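Local coordinates for AztD protein (Citrobacter koseri, PDB 6CMK), which acts as a periplasmic zinc chaperone that binds zinc with high affinity and passes one ion directly to the solute-binding protein AztC of the AztABCD transport system, at residues Phe80-Ser85 with Gly125-Arg130; Lys133-Phe138 with Ala144-Glu149; Tyr270-Tyr275 with Lys311-Phe316; Asp278-Val283 with Asn323-Leu328. All coordinates share one frame; numbering follows the deposited sequence.

Interaction 1. Residues Phe80-Ser85 with Gly125-Arg130; sequences FAIQGS and GHFVER
The rings of Phe80 and Phe127 carry most of this contact. The CE2-CZ part of Phe127 lies over one face of Phe80, with Phe127 CE2 3.4 Å above the Phe80 ring plane and displaced toward its rim. The planes make 32° and the centroids are 4.7 Å apart, so the pair is oblique, neither a parallel stack nor T-shaped. Phe80 also offers a CH-pi contact: its CB stands over a face of Phe127, 4.2 Å from that ring's centroid and 27° off the normal. Phe127 reaches across because its CG is anti to its own backbone N (chi1 170°). Two residues on from Phe80, Ile82 uses two branches, CD1 lying 3.9 Å from Phe127 CB and CG2 3.7 Å from Gly125 O.

No hydrogen bond crosses between these nearly antiparallel strands, whose axes stay 8.4 Å apart at their closest; side-chain packing joins them. In the next shell Ile134 touches both aromatic side chains, and Gln136 NE2 bonds Gly125 O. Backbone hydrogen bonds of Phe80 with Ser71 and of Ile82 with Asn69 fix the first strand within its own sheet.

His126 points away from Phe80-Ser85, and its NE2 binds zinc together with His169 and His216. Apolar packing between strands of successive sheets, as here, is characteristic of the blade interfaces of a beta propeller, with high-affinity zinc site 1 on the far side of strand 124-130.

Interaction 2. Residues Lys133-Phe138 with Ala144-Glu149; sequences KIAQWF and AQILGE
Ile134 and Leu147 face each other as a hydrogen-bonded antiparallel pair, and their side chains cross obliquely on the same side of the hairpin. Leu147 CG sits between its backbone N and carbonyl carbon (chi1 55°), a rotamer that carries the isobutyl group over toward the partner strand, where CD2 meets Ile134 CG2 at 3.8 Å. The other branch of Ile134 runs along the strand end, placing CD1 3.7 Å from Glu149 N.

On that same face, the amide of Gln145 approaches the Phe138 ring obliquely. The two planes differ by 24°, and Gln145 NE2 lies 3.2 Å from Phe138 CE1. This NE2 donates its hydrogen bond to Thr120 O, so it meets the ring by packing while its polar partner lies beyond the hairpin. Ala135 and Ile146 occupy the opposite face, where contact is looser: Ala135 CB is 4.2 Å from Ile146 CG1. Near the turn, Ala144 CB rests 4.1 Å from Trp137 CE3, and the indole NE1 bonds His168 O.

Four backbone bonds hold the register, Gln145 N to Gln136 O spanning 3.0 Å. Alternate residues bond across the hairpin, while Ala135 and Trp137 bond to strand 124-130 and Ala144 and Ile146 to strand 160-163. Polar backbone atoms are thus paired within the sheet, and apolar side chains, with the Gln145 and Trp137 bonds, reach beyond it.

Interaction 3. Residues Tyr270-Tyr275 with Lys311-Phe316; sequences YFIGNY and KFAYVF
A single water links Tyr270 to the backbone of Phe312. It accepts from Tyr270 OH at a short 2.5 Å and donates to Phe312 O, with the carbonyl oxygen 2.7 Å from the water. The direct separation between Tyr270 OH and Phe312 O is 3.6 Å, too long for a hydrogen bond, so the polar link depends on this water. It lies at the edge of the phenol, in the ring plane.

Tyr270 arrives at this position through a first torsion that puts CG between its backbone N and carbonyl carbon (chi1 67°), and its ring extends toward the partner strand. The backbone end of the residue is held as well, since Tyr270 N bonds Ser221 OG. The Phe312 side chain points away from strand 271-274, leaving the carbonyl as its contribution to the polar bridge.

Ala313 provides the apolar half. Its methyl is approached by two groups: Ile272 CD1 at 3.6 Å, and the phenol oxygen, with Tyr270 OH 3.8 Å from Ala313 CB. Ile272 bridges the gap with an extended chain (chi2 175°), touching by its terminal methyl alone. The gap is wide, as the Ile272 and Ala313 CA atoms are 8.8 Å apart, and no direct hydrogen bond crosses it. Around these side chains, Phe303 and Ile280 pack on Ile272, while Val305 and Val327 pack on Tyr270.

Strands 271-274 and 312-317 are each the second strand of consecutive four-stranded antiparallel sheets; such face packing of one sheet on the next is characteristic of neighbouring blades in a beta propeller.

Interaction 4. Residues Asp278-Val283 with Asn323-Leu328; sequences DRIILV and NQIDVL
Two rotamers direct methyls from strand 279-283 toward Ile325 and Val327. In Ile280, CG1 lies between the backbone N and the carbonyl carbon (chi1 58°) and the chain then runs out extended (chi2 176°), so the residue presents CD1 to the other segment. Leu282 instead has CG anti to its carbonyl carbon (chi1 -72°), and it is the CD2 branch that comes forward.

Ile280 and Ile325 reach toward each other tip to tip, with their CD1 atoms 4.2 Å apart. Leu282 CD2 is more closely surrounded. It lies 3.6 Å from Val327 O and 3.9 Å from Val327 CA, with the valine side chain a little farther off, at 4.2 Å from Leu282 CD2 to Val327 CG1. Ile325 CG2 adds a peripheral contact, 4.4 Å from Leu282 CD2.

No hydrogen bond crosses between the segments. Strands 279-283 and 321-326 are the third strands of successive four-stranded sheets, and apolar side chains meeting between such sheets form the interface between adjacent blades of a beta propeller. The closest CA pair, Leu282 and Val327, is still 7.3 Å apart, a gap spanned by side chains.

Ile294 packs on both Ile280 and Leu282 from the first sheet, while Val315 touches Ile280 and Ile325. Ile332 covers Ile325 from the second sheet. Val327 falls just after strand 321-326; the Val327 side chain also touches Met268 and approaches to about 3 Å of a bound triethylene glycol, probably from the crystallisation liquor.

In the fold
Interactions 1 and 2 share the sheet that contains strands 124-130 and 133-138; their centres are 9 Å apart, and Val128 O lies 2.8 Å from Ala135 N in a probable backbone hydrogen bond. This pair borders zinc site 1: His126 belongs to interaction 1, and the Trp137 side chain of interaction 2 is about 8 Å from the ion. Interactions 3 and 4, with centres 5 Å apart, are two levels of one interface between successive sheets, joined by a probable bond from Ile325 N to Ala313 O at 2.8 Å. They lie away from the annotated sites, across the centre of the chain from interaction 2, with centres of interactions 2 and 4 30 Å apart.

Interaction 1. Residues Phe80-Ser85 with Gly125-Arg130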
# COMPACT_ATOMS: atom_id res chain seq x y z
N PHE B 80 0.60 -17.71 9.30
CA PHE B 80 -0.21 -18.59 10.14
C PHE B 80 -0.19 -20.00 9.58
O PHE B 80 -0.29 -20.20 8.36
CB PHE B 80 -1.64 -18.05 10.26
CG PHE B 80 -1.71 -16.78 11.07
CD1 PHE B 80 -1.43 -15.57 10.49
CD2 PHE B 80 -2.04 -16.81 12.41
CE1 PHE B 80 -1.48 -14.40 11.23
CE2 PHE B 80 -2.09 -15.65 13.16
CZ PHE B 80 -1.81 -14.44 12.56
N ALA B 81 -0.02 -20.97 10.47
CA ALA B 81 0.13 -22.37 10.11
C ALA B 81 -1.06 -23.12 10.72
O ALA B 81 -1.08 -23.40 11.92
CB ALA B 81 1.47 -22.92 10.61
N ILE B 82 -2.04 -23.41 9.88
CA ILE B 82 -3.29 -24.02 10.30
C ILE B 82 -3.11 -25.53 10.27
O ILE B 82 -2.80 -26.10 9.21
CB ILE B 82 -4.46 -23.58 9.41
CG1 ILE B 82 -4.80 -22.09 9.60
CG2 ILE B 82 -5.71 -24.39 9.73
CD1 ILE B 82 -3.86 -21.08 8.96
N GLN B 83 -3.30 -26.18 11.42
CA GLN B 83 -3.07 -27.61 11.58
C GLN B 83 -4.39 -28.29 11.93
O GLN B 83 -4.71 -28.53 13.10
CB GLN B 83 -2.01 -27.83 12.65
CG GLN B 83 -0.68 -27.18 12.30
CD GLN B 83 0.12 -26.77 13.51
OE1 GLN B 83 0.53 -27.60 14.30
NE2 GLN B 83 0.34 -25.46 13.67
N GLY B 84 -5.16 -28.62 10.90
CA GLY B 84 -6.52 -29.10 11.11
C GLY B 84 -6.59 -30.33 11.99
O GLY B 84 -7.44 -30.42 12.88
N SER B 85 -5.69 -31.29 11.76
CA SER B 85 -5.74 -32.54 12.51
C SER B 85 -5.20 -32.40 13.92
O SER B 85 -5.50 -33.24 14.77
CB SER B 85 -4.96 -33.64 11.78
OG SER B 85 -3.59 -33.31 11.67
N GLY B 125 -10.08 -24.50 10.24
CA GLY B 125 -10.28 -24.51 8.81
C GLY B 125 -9.86 -23.19 8.19
O GLY B 125 -8.70 -22.80 8.31
N HIS B 126 -10.81 -22.49 7.57
CA HIS B 126 -10.46 -21.33 6.75
C HIS B 126 -9.96 -20.17 7.59
O HIS B 126 -10.52 -19.83 8.64
CB HIS B 126 -11.66 -20.90 5.91
CG HIS B 126 -11.89 -21.78 4.72
ND1 HIS B 126 -11.67 -21.35 3.43
CD2 HIS B 126 -12.28 -23.07 4.63
CE1 HIS B 126 -11.94 -22.34 2.60
NE2 HIS B 126 -12.31 -23.39 3.30
N PHE B 127 -8.89 -19.56 7.11
CA PHE B 127 -8.27 -18.39 7.71
C PHE B 127 -8.47 -17.22 6.77
O PHE B 127 -8.25 -17.35 5.56
CB PHE B 127 -6.78 -18.66 7.94
CG PHE B 127 -5.98 -17.46 8.33
CD1 PHE B 127 -5.48 -16.59 7.37
CD2 PHE B 127 -5.67 -17.22 9.67
CE1 PHE B 127 -4.74 -15.49 7.75
CE2 PHE B 127 -4.92 -16.12 10.03
CZ PHE B 127 -4.45 -15.26 9.07
N VAL B 128 -8.91 -16.08 7.32
CA VAL B 128 -9.03 -14.85 6.55
C VAL B 128 -8.42 -13.72 7.35
O VAL B 128 -8.79 -13.50 8.51
CB VAL B 128 -10.50 -14.51 6.20
CG1 VAL B 128 -10.54 -13.20 5.40
CG2 VAL B 128 -11.16 -15.61 5.41
N GLU B 129 -7.51 -12.98 6.73
CA GLU B 129 -6.95 -11.77 7.33
C GLU B 129 -7.08 -10.63 6.34
O GLU B 129 -6.92 -10.82 5.12
CB GLU B 129 -5.50 -11.97 7.73
CG GLU B 129 -4.85 -10.77 8.41
CD GLU B 129 -4.28 -9.77 7.42
OE1 GLU B 129 -4.01 -10.16 6.26
OE2 GLU B 129 -4.06 -8.61 7.82
N ARG B 130 -7.43 -9.45 6.84
CA ARG B 130 -7.42 -8.26 6.01
C ARG B 130 -7.23 -7.04 6.89
O ARG B 130 -7.87 -6.92 7.94
CB ARG B 130 -8.70 -8.13 5.18
CG ARG B 130 -10.00 -8.36 5.94
CD ARG B 130 -11.21 -8.34 5.00
NE ARG B 130 -11.32 -7.07 4.28
CZ ARG B 130 -11.79 -5.94 4.80
NH1 ARG B 130 -12.22 -5.91 6.04
NH2 ARG B 130 -11.83 -4.84 4.07

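Interaction 2. Residues Lys133-Phe138 with Ala144-Glu149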
# COMPACT_ATOMS: atom_id res chain seq x y z
N LYS B 133 -6.96 -7.36 10.57
CA LYS B 133 -8.02 -8.10 11.24
C LYS B 133 -7.96 -9.55 10.82
O LYS B 133 -7.80 -9.85 9.63
CB LYS B 133 -9.39 -7.52 10.88
CG LYS B 133 -9.57 -6.04 11.21
CD LYS B 133 -10.95 -5.56 10.78
CE LYS B 133 -10.97 -5.15 9.31
NZ LYS B 133 -10.39 -3.79 9.12
N ILE B 134 -8.10 -10.47 11.78
CA ILE B 134 -7.93 -11.90 11.54
C ILE B 134 -9.20 -12.62 11.96
O ILE B 134 -9.73 -12.37 13.04
CB ILE B 134 -6.73 -12.48 12.33
CG1 ILE B 134 -5.40 -11.88 11.85
CG2 ILE B 134 -6.69 -14.01 12.26
CD1 ILE B 134 -4.34 -11.91 12.92
N ALA B 135 -9.67 -13.55 11.13
CA ALA B 135 -10.76 -14.45 11.51
C ALA B 135 -10.32 -15.87 11.22
O ALA B 135 -10.05 -16.20 10.06
CB ALA B 135 -12.05 -14.13 10.75
N GLN B 136 -10.26 -16.70 12.26
CA GLN B 136 -9.91 -18.11 12.12
C GLN B 136 -11.17 -18.94 12.36
O GLN B 136 -11.79 -18.84 13.43
CB GLN B 136 -8.80 -18.50 13.09
CG GLN B 136 -8.45 -19.98 13.08
CD GLN B 136 -7.85 -20.40 11.76
OE1 GLN B 136 -6.83 -19.85 11.33
NE2 GLN B 136 -8.48 -21.36 11.10
N TRP B 137 -11.53 -19.76 11.38
CA TRP B 137 -12.66 -20.67 11.49
C TRP B 137 -12.22 -21.99 12.11
O TRP B 137 -11.11 -22.47 11.89
CB TRP B 137 -13.27 -20.94 10.11
CG TRP B 137 -14.61 -21.58 10.17
CD1 TRP B 137 -14.90 -22.92 10.19
CD2 TRP B 137 -15.87 -20.91 10.21
NE1 TRP B 137 -16.26 -23.12 10.25
CE2 TRP B 137 -16.88 -21.89 10.26
CE3 TRP B 137 -16.24 -19.56 10.21
CZ2 TRP B 137 -18.23 -21.57 10.30
CZ3 TRP B 137 -17.59 -19.24 10.26
CH2 TRP B 137 -18.56 -20.24 10.30
N PHE B 138 -13.13 -22.59 12.89
CA PHE B 138 -12.92 -23.92 13.45
C PHE B 138 -14.13 -24.78 13.08
O PHE B 138 -15.24 -24.52 13.56
CB PHE B 138 -12.73 -23.88 14.97
CG PHE B 138 -11.41 -23.28 15.39
CD1 PHE B 138 -11.28 -21.91 15.52
CD2 PHE B 138 -10.32 -24.09 15.63
CE1 PHE B 138 -10.07 -21.35 15.89
CE2 PHE B 138 -9.11 -23.54 16.01
CZ PHE B 138 -8.98 -22.16 16.13
N ALA B 144 -16.18 -18.86 15.79
CA ALA B 144 -14.94 -18.47 15.14
C ALA B 144 -14.17 -17.52 16.04
O ALA B 144 -14.73 -16.92 16.95
CB ALA B 144 -15.22 -17.81 13.78
N GLN B 145 -12.87 -17.39 15.78
CA GLN B 145 -12.00 -16.59 16.64
C GLN B 145 -11.50 -15.39 15.85
O GLN B 145 -10.92 -15.54 14.78
CB GLN B 145 -10.84 -17.43 17.16
CG GLN B 145 -11.31 -18.55 18.06
CD GLN B 145 -10.19 -19.38 18.64
OE1 GLN B 145 -9.05 -18.92 18.76
NE2 GLN B 145 -10.51 -20.60 19.02
N ILE B 146 -11.76 -14.20 16.38
CA ILE B 146 -11.37 -12.95 15.74
C ILE B 146 -10.30 -12.28 16.60
O ILE B 146 -10.42 -12.22 17.83
CB ILE B 146 -12.58 -12.02 15.51
CG1 ILE B 146 -13.42 -12.51 14.33
CG2 ILE B 146 -12.15 -10.60 15.19
CD1 ILE B 146 -14.28 -13.72 14.63
N LEU B 147 -9.26 -11.77 15.95
CA LEU B 147 -8.15 -11.14 16.65
C LEU B 147 -7.48 -10.16 15.70
O LEU B 147 -7.99 -9.89 14.60
CB LEU B 147 -7.17 -12.19 17.17
CG LEU B 147 -6.61 -13.18 16.16
CD1 LEU B 147 -5.25 -13.60 16.64
CD2 LEU B 147 -7.52 -14.40 15.99
N GLY B 148 -6.36 -9.60 16.14
CA GLY B 148 -5.67 -8.59 15.36
C GLY B 148 -4.18 -8.84 15.31
O GLY B 148 -3.57 -9.30 16.27
N GLU B 149 -3.59 -8.49 14.16
CA GLU B 149 -2.17 -8.75 13.90
C GLU B 149 -1.25 -7.91 14.78
O GLU B 149 -0.18 -8.38 15.19
CB GLU B 149 -1.84 -8.47 12.43
CG GLU B 149 -0.37 -8.77 12.09
CD GLU B 149 -0.01 -8.53 10.63
OE1 GLU B 149 -0.43 -7.49 10.08
OE2 GLU B 149 0.71 -9.37 10.04

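Interaction 3. Residues Tyr270-Tyr275 with Lys311-Phe316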
# COMPACT_ATOMS: atom_id res chain seq x y z
N TYR B 270 -9.76 -8.37 -9.20
CA TYR B 270 -10.42 -9.45 -9.92
C TYR B 270 -10.39 -10.69 -9.04
O TYR B 270 -9.62 -10.77 -8.08
CB TYR B 270 -9.76 -9.74 -11.28
CG TYR B 270 -8.37 -10.33 -11.18
CD1 TYR B 270 -7.24 -9.51 -11.15
CD2 TYR B 270 -8.18 -11.70 -11.11
CE1 TYR B 270 -5.96 -10.06 -11.07
CE2 TYR B 270 -6.91 -12.24 -11.02
CZ TYR B 270 -5.81 -11.43 -11.01
OH TYR B 270 -4.57 -11.98 -10.91
N PHE B 271 -11.21 -11.67 -9.41
CA PHE B 271 -11.15 -12.98 -8.80
C PHE B 271 -10.97 -14.03 -9.89
O PHE B 271 -11.42 -13.85 -11.02
CB PHE B 271 -12.42 -13.27 -7.99
CG PHE B 271 -12.62 -12.29 -6.88
CD1 PHE B 271 -11.90 -12.42 -5.71
CD2 PHE B 271 -13.49 -11.23 -7.02
CE1 PHE B 271 -12.05 -11.50 -4.69
CE2 PHE B 271 -13.65 -10.31 -6.00
CZ PHE B 271 -12.93 -10.45 -4.84
N ILE B 272 -10.28 -15.11 -9.54
CA ILE B 272 -10.25 -16.31 -10.36
C ILE B 272 -10.84 -17.43 -9.53
O ILE B 272 -10.47 -17.62 -8.37
CB ILE B 272 -8.83 -16.64 -10.84
CG1 ILE B 272 -8.30 -15.51 -11.73
CG2 ILE B 272 -8.84 -17.96 -11.63
CD1 ILE B 272 -6.86 -15.70 -12.14
N GLY B 273 -11.78 -18.15 -10.12
CA GLY B 273 -12.35 -19.31 -9.48
C GLY B 273 -12.16 -20.55 -10.32
O GLY B 273 -11.97 -20.46 -11.54
N ASN B 274 -12.19 -21.72 -9.69
CA ASN B 274 -12.39 -22.91 -10.49
C ASN B 274 -13.83 -22.91 -11.02
O ASN B 274 -14.67 -22.09 -10.63
CB ASN B 274 -12.07 -24.17 -9.67
CG ASN B 274 -13.04 -24.42 -8.53
OD1 ASN B 274 -13.63 -23.51 -7.96
ND2 ASN B 274 -13.19 -25.69 -8.17
N TYR B 275 -14.10 -23.81 -11.95
CA TYR B 275 -15.41 -23.87 -12.58
C TYR B 275 -15.56 -25.25 -13.17
O TYR B 275 -15.73 -25.41 -14.38
CB TYR B 275 -15.56 -22.77 -13.64
CG TYR B 275 -17.01 -22.41 -13.93
CD1 TYR B 275 -17.78 -21.73 -13.00
CD2 TYR B 275 -17.60 -22.76 -15.14
CE1 TYR B 275 -19.10 -21.41 -13.25
CE2 TYR B 275 -18.92 -22.44 -15.41
CZ TYR B 275 -19.67 -21.77 -14.46
OH TYR B 275 -20.98 -21.44 -14.70
N LYS B 311 -1.03 -7.94 -14.07
CA LYS B 311 -1.79 -8.46 -15.20
C LYS B 311 -1.77 -9.98 -15.29
O LYS B 311 -2.44 -10.53 -16.17
CB LYS B 311 -1.27 -7.86 -16.51
CG LYS B 311 0.16 -8.24 -16.86
CD LYS B 311 0.47 -7.97 -18.32
CE LYS B 311 0.22 -6.53 -18.73
NZ LYS B 311 -0.47 -6.45 -20.05
N PHE B 312 -1.03 -10.67 -14.43
CA PHE B 312 -0.81 -12.10 -14.59
C PHE B 312 -1.25 -12.89 -13.36
O PHE B 312 -1.20 -12.40 -12.22
CB PHE B 312 0.66 -12.40 -14.87
CG PHE B 312 1.11 -11.94 -16.23
CD1 PHE B 312 0.55 -12.49 -17.36
CD2 PHE B 312 2.08 -10.97 -16.37
CE1 PHE B 312 0.94 -12.07 -18.62
CE2 PHE B 312 2.48 -10.55 -17.62
CZ PHE B 312 1.91 -11.10 -18.75
N ALA B 313 -1.68 -14.13 -13.61
CA ALA B 313 -1.85 -15.15 -12.58
C ALA B 313 -1.28 -16.44 -13.14
O ALA B 313 -0.94 -16.53 -14.31
CB ALA B 313 -3.32 -15.34 -12.18
N TYR B 314 -1.16 -17.45 -12.29
CA TYR B 314 -0.58 -18.73 -12.70
C TYR B 314 -1.46 -19.88 -12.26
O TYR B 314 -2.00 -19.88 -11.16
CB TYR B 314 0.83 -18.92 -12.13
CG TYR B 314 1.68 -17.72 -12.43
CD1 TYR B 314 2.06 -17.44 -13.73
CD2 TYR B 314 2.03 -16.84 -11.43
CE1 TYR B 314 2.79 -16.31 -14.01
CE2 TYR B 314 2.75 -15.72 -11.70
CZ TYR B 314 3.14 -15.46 -12.98
OH TYR B 314 3.87 -14.33 -13.25
N VAL B 315 -1.61 -20.87 -13.15
CA VAL B 315 -2.32 -22.11 -12.85
C VAL B 315 -1.37 -23.26 -13.11
O VAL B 315 -0.71 -23.30 -14.15
CB VAL B 315 -3.60 -22.28 -13.69
CG1 VAL B 315 -4.45 -23.42 -13.12
CG2 VAL B 315 -4.39 -21.00 -13.76
N PHE B 316 -1.30 -24.19 -12.17
CA PHE B 316 -0.56 -25.43 -12.36
C PHE B 316 -1.55 -26.55 -12.66
O PHE B 316 -2.58 -26.66 -11.99
CB PHE B 316 0.27 -25.78 -11.12
CG PHE B 316 1.32 -26.83 -11.38
CD1 PHE B 316 1.04 -28.17 -11.20
CD2 PHE B 316 2.58 -26.46 -11.81
CE1 PHE B 316 2.00 -29.13 -11.45
CE2 PHE B 316 3.55 -27.42 -12.06
CZ PHE B 316 3.26 -28.75 -11.88
O HOH W 1 -2.72 -10.37 -11.17

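Interaction 4. Residues Asp278-Val283 with Asn323-Leu328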
# COMPACT_ATOMS: atom_id res chain seq x y z
N ASP B 278 -11.42 -28.70 -14.82
CA ASP B 278 -10.46 -28.28 -15.84
C ASP B 278 -10.81 -26.92 -16.43
O ASP B 278 -10.35 -26.58 -17.53
CB ASP B 278 -10.34 -29.33 -16.95
CG ASP B 278 -11.64 -29.53 -17.72
OD1 ASP B 278 -12.66 -28.91 -17.37
OD2 ASP B 278 -11.63 -30.33 -18.68
N ARG B 279 -11.58 -26.11 -15.72
CA ARG B 279 -11.93 -24.77 -16.17
C ARG B 279 -11.71 -23.79 -15.03
O ARG B 279 -11.78 -24.17 -13.86
CB ARG B 279 -13.39 -24.70 -16.63
CG ARG B 279 -13.68 -25.45 -17.90
CD ARG B 279 -15.16 -25.74 -18.04
NE ARG B 279 -15.51 -26.10 -19.41
CZ ARG B 279 -16.72 -26.49 -19.80
NH1 ARG B 279 -16.94 -26.79 -21.07
NH2 ARG B 279 -17.71 -26.60 -18.91
N ILE B 280 -11.42 -22.54 -15.38
CA ILE B 280 -11.42 -21.45 -14.41
C ILE B 280 -12.25 -20.31 -14.98
O ILE B 280 -12.49 -20.22 -16.18
CB ILE B 280 -10.00 -20.95 -14.06
CG1 ILE B 280 -9.24 -20.47 -15.31
CG2 ILE B 280 -9.21 -22.03 -13.33
CD1 ILE B 280 -7.85 -19.88 -15.02
N ILE B 281 -12.73 -19.45 -14.08
CA ILE B 281 -13.39 -18.22 -14.50
C ILE B 281 -12.65 -17.04 -13.92
O ILE B 281 -12.11 -17.10 -12.81
CB ILE B 281 -14.89 -18.14 -14.11
CG1 ILE B 281 -15.10 -18.48 -12.64
CG2 ILE B 281 -15.72 -19.02 -15.03
CD1 ILE B 281 -16.46 -18.04 -12.13
N LEU B 282 -12.62 -15.97 -14.69
CA LEU B 282 -12.06 -14.69 -14.30
C LEU B 282 -13.23 -13.74 -14.09
O LEU B 282 -14.12 -13.66 -14.94
CB LEU B 282 -11.12 -14.14 -15.37
CG LEU B 282 -9.74 -14.78 -15.60
CD1 LEU B 282 -9.81 -16.27 -15.82
CD2 LEU B 282 -9.12 -14.09 -16.81
N VAL B 283 -13.23 -13.05 -12.95
CA VAL B 283 -14.37 -12.23 -12.55
C VAL B 283 -13.88 -10.83 -12.24
O VAL B 283 -12.97 -10.65 -11.43
CB VAL B 283 -15.10 -12.81 -11.33
CG1 VAL B 283 -16.41 -12.08 -11.12
CG2 VAL B 283 -15.36 -14.31 -11.53
N ASN B 323 1.08 -22.68 -16.14
CA ASN B 323 0.43 -21.92 -17.20
C ASN B 323 0.28 -20.47 -16.77
O ASN B 323 -0.22 -20.19 -15.67
CB ASN B 323 -0.94 -22.51 -17.56
CG ASN B 323 -0.88 -23.98 -17.86
OD1 ASN B 323 -0.78 -24.38 -19.01
ND2 ASN B 323 -0.98 -24.81 -16.81
N GLN B 324 0.71 -19.56 -17.63
CA GLN B 324 0.60 -18.13 -17.39
C GLN B 324 -0.77 -17.65 -17.86
O GLN B 324 -1.14 -17.86 -19.03
CB GLN B 324 1.72 -17.41 -18.13
CG GLN B 324 1.75 -15.91 -17.93
CD GLN B 324 2.77 -15.24 -18.83
OE1 GLN B 324 2.69 -15.33 -20.06
NE2 GLN B 324 3.75 -14.59 -18.22
N ILE B 325 -1.52 -17.02 -16.97
CA ILE B 325 -2.82 -16.43 -17.30
C ILE B 325 -2.64 -14.94 -17.51
O ILE B 325 -2.26 -14.21 -16.58
CB ILE B 325 -3.86 -16.68 -16.20
CG1 ILE B 325 -3.97 -18.16 -15.88
CG2 ILE B 325 -5.20 -16.08 -16.61
CD1 ILE B 325 -4.31 -19.02 -17.08
N ASP B 326 -2.97 -14.48 -18.72
CA ASP B 326 -3.08 -13.04 -19.01
C ASP B 326 -4.50 -12.64 -18.67
O ASP B 326 -5.44 -12.94 -19.41
CB ASP B 326 -2.73 -12.76 -20.47
CG ASP B 326 -2.80 -11.29 -20.81
OD1 ASP B 326 -3.54 -10.53 -20.14
OD2 ASP B 326 -2.11 -10.89 -21.77
N VAL B 327 -4.66 -11.98 -17.52
CA VAL B 327 -5.99 -11.74 -16.96
C VAL B 327 -6.78 -10.77 -17.82
O VAL B 327 -7.99 -10.92 -18.01
CB VAL B 327 -5.85 -11.25 -15.51
CG1 VAL B 327 -7.20 -10.93 -14.91
CG2 VAL B 327 -5.16 -12.32 -14.67
N LEU B 328 -6.11 -9.75 -18.37
CA LEU B 328 -6.83 -8.78 -19.20
C LEU B 328 -7.22 -9.35 -20.55
O LEU B 328 -8.29 -9.01 -21.07
CB LEU B 328 -5.97 -7.52 -19.35
CG LEU B 328 -5.81 -6.85 -17.98
CD1 LEU B 328 -4.75 -5.75 -17.98
CD2 LEU B 328 -7.14 -6.28 -17.49